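Local coordinates for protein beta-lactamase OXA-2 (Salmonella typhimurium, PDB 1K38) that hydrolyses oxacillin and other beta-lactams to substituted beta-amino acids as a class D serine beta-lactamase, conferring antibiotic resistance, at residues A[65-70]-A[105-110]. Residues are numbered along the deposited sequence; the frame is centred on the assembly and turned at random.
Sequences GAVRDE and ELFAKE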
loop_
_atom_site.group_PDB
_atom_site.type_symbol
_atom_site.label_atom_id
_atom_site.label_comp_id
_atom_site.label_asym_id
_atom_site.label_seq_id
_atom_site.Cartn_x
_atom_site.Cartn_y
_atom_site.Cartn_z
ATOM N N GLY A 65 -3.227 -21.934 -2.935
ATOM C CA GLY A 65 -4.011 -21.744 -4.140
ATOM C C GLY A 65 -5.502 -21.665 -3.875
ATOM O O GLY A 65 -6.305 -21.836 -4.793
ATOM N N ALA A 66 -5.878 -21.416 -2.620
ATOM C CA ALA A 66 -7.285 -21.293 -2.250
ATOM C C ALA A 66 -7.822 -19.988 -2.822
ATOM O O ALA A 66 -9.021 -19.836 -3.035
ATOM C CB ALA A 66 -7.443 -21.314 -0.731
ATOM N N VAL A 67 -6.915 -19.040 -3.048
ATOM C CA VAL A 67 -7.261 -17.757 -3.643
ATOM C C VAL A 67 -6.114 -17.408 -4.588
ATOM O O VAL A 67 -4.941 -17.558 -4.241
ATOM C CB VAL A 67 -7.451 -16.645 -2.574
ATOM C CG1 VAL A 67 -6.212 -16.524 -1.693
ATOM C CG2 VAL A 67 -7.762 -15.323 -3.259
ATOM N N ARG A 68 -6.462 -16.959 -5.790
ATOM C CA ARG A 68 -5.473 -16.628 -6.814
ATOM C C ARG A 68 -4.791 -15.277 -6.636
ATOM O O ARG A 68 -3.565 -15.181 -6.671
ATOM C CB ARG A 68 -6.123 -16.660 -8.201
ATOM C CG ARG A 68 -6.769 -17.985 -8.579
ATOM C CD ARG A 68 -7.293 -17.933 -10.014
ATOM N NE ARG A 68 -8.386 -16.976 -10.179
ATOM C CZ ARG A 68 -9.652 -17.221 -9.853
ATOM N NH1 ARG A 68 -9.993 -18.395 -9.344
ATOM N NH2 ARG A 68 -10.575 -16.287 -10.032
ATOM N N ASP A 69 -5.593 -14.234 -6.467
ATOM C CA ASP A 69 -5.055 -12.890 -6.306
ATOM C C ASP A 69 -6.113 -11.949 -5.747
ATOM O O ASP A 69 -7.169 -12.386 -5.291
ATOM C CB ASP A 69 -4.547 -12.348 -7.648
ATOM C CG ASP A 69 -5.605 -12.388 -8.735
ATOM O OD1 ASP A 69 -6.811 -12.378 -8.405
ATOM O OD2 ASP A 69 -5.225 -12.416 -9.929
ATOM N N GLU A 70 -5.823 -10.654 -5.806
ATOM C CA GLU A 70 -6.723 -9.634 -5.286
ATOM C C GLU A 70 -7.952 -9.382 -6.158
ATOM O O GLU A 70 -8.821 -8.588 -5.796
ATOM C CB GLU A 70 -5.958 -8.314 -5.085
ATOM C CG GLU A 70 -5.527 -7.614 -6.376
ATOM C CD GLU A 70 -4.154 -8.045 -6.870
ATOM O OE1 GLU A 70 -3.866 -9.264 -6.891
ATOM O OE2 GLU A 70 -3.361 -7.153 -7.251
ATOM N N GLU A 105 -13.325 -19.019 6.006
ATOM C CA GLU A 105 -13.794 -20.343 6.395
ATOM C C GLU A 105 -13.662 -21.204 5.143
ATOM O O GLU A 105 -13.329 -22.386 5.214
ATOM C CB GLU A 105 -15.253 -20.291 6.850
ATOM C CG GLU A 105 -15.443 -19.686 8.235
ATOM C CD GLU A 105 -16.904 -19.589 8.631
ATOM O OE1 GLU A 105 -17.618 -20.610 8.519
ATOM O OE2 GLU A 105 -17.337 -18.497 9.056
ATOM N N LEU A 106 -13.916 -20.591 3.990
ATOM C CA LEU A 106 -13.799 -21.287 2.716
ATOM C C LEU A 106 -12.348 -21.705 2.510
ATOM O O LEU A 106 -12.070 -22.836 2.106
ATOM C CB LEU A 106 -14.246 -20.375 1.567
ATOM C CG LEU A 106 -15.744 -20.316 1.242
ATOM C CD1 LEU A 106 -16.157 -21.596 0.536
ATOM C CD2 LEU A 106 -16.561 -20.114 2.508
ATOM N N PHE A 107 -11.421 -20.792 2.794
ATOM C CA PHE A 107 -10.001 -21.091 2.640
ATOM C C PHE A 107 -9.598 -22.220 3.582
ATOM O O PHE A 107 -8.885 -23.142 3.192
ATOM C CB PHE A 107 -9.129 -19.871 2.965
ATOM C CG PHE A 107 -9.367 -18.678 2.079
ATOM C CD1 PHE A 107 -9.932 -18.816 0.816
ATOM C CD2 PHE A 107 -8.976 -17.412 2.503
ATOM C CE1 PHE A 107 -10.104 -17.709 -0.015
ATOM C CE2 PHE A 107 -9.141 -16.297 1.682
ATOM C CZ PHE A 107 -9.706 -16.444 0.421
ATOM N N ALA A 108 -10.048 -22.127 4.830
ATOM C CA ALA A 108 -9.723 -23.132 5.834
ATOM C C ALA A 108 -10.162 -24.528 5.398
ATOM O O ALA A 108 -9.427 -25.500 5.573
ATOM C CB ALA A 108 -10.373 -22.765 7.166
ATOM N N LYS A 109 -11.358 -24.616 4.828
ATOM C CA LYS A 109 -11.888 -25.895 4.367
ATOM C C LYS A 109 -11.009 -26.471 3.261
ATOM O O LYS A 109 -10.684 -27.659 3.271
ATOM C CB LYS A 109 -13.320 -25.717 3.861
ATOM C CG LYS A 109 -13.990 -27.006 3.416
ATOM C CD LYS A 109 -15.406 -26.747 2.929
ATOM C CE LYS A 109 -16.073 -28.034 2.463
ATOM N NZ LYS A 109 -16.165 -29.041 3.559
ATOM N N GLU A 110 -10.611 -25.626 2.315
ATOM C CA GLU A 110 -9.769 -26.075 1.211
ATOM C C GLU A 110 -8.351 -26.419 1.658
ATOM O O GLU A 110 -7.744 -27.363 1.154
ATOM C CB GLU A 110 -9.724 -25.014 0.107
ATOM C CG GLU A 110 -8.725 -25.320 -0.996
ATOM C CD GLU A 110 -8.963 -24.496 -2.246
ATOM O OE1 GLU A 110 -8.101 -24.524 -3.150
ATOM O OE2 GLU A 110 -10.017 -23.829 -2.331
#
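A Schellman motif closes helix 56-64 in the helical part of this class D beta-lactamase, and the chain leaving it, A66 and V67, packs against F107 and E110 on one side of helix 101-111. G65, with its positive phi of 80°, is the C' residue of the motif: A66 N bonds back to A61 O and G65 N to L62 O, and the turn delivers A66 to the neighbouring helix, where its CA lies 5.6 Å from the CA of F107. The methyl group of A66 points at that helix and fits between two side chains one turn apart, with CB 3.9 Å from F107 CD1 and 3.8 Å from E110 CD. V67 meets the far end of the same ring obliquely, its CB 3.8 Å from F107 CZ, while A66 O stands 3.8 Å from F107 CE1. E110 reaches across as an extended chain, with CG anti to the backbone N (chi1 172°), and lays its carboxylate beside the A66 backbone, OE1 3.5 Å from A66 CA. F74 and Y104 each make an edge-to-face contact with the F107 ring, and A61 and L92 also touch it, so that the phenyl group sits in an apolar core between helices 56-64, 92-97 and 101-111. No hydrogen bond or salt bridge spans the two segments. Helix end and helix are therefore joined by van der Waals contact: the buried side chains, those of A66, V67 and F107, are apolar, whereas E110, an exposed residue, borders them, and its carboxylate probably stays at least partly hydrated.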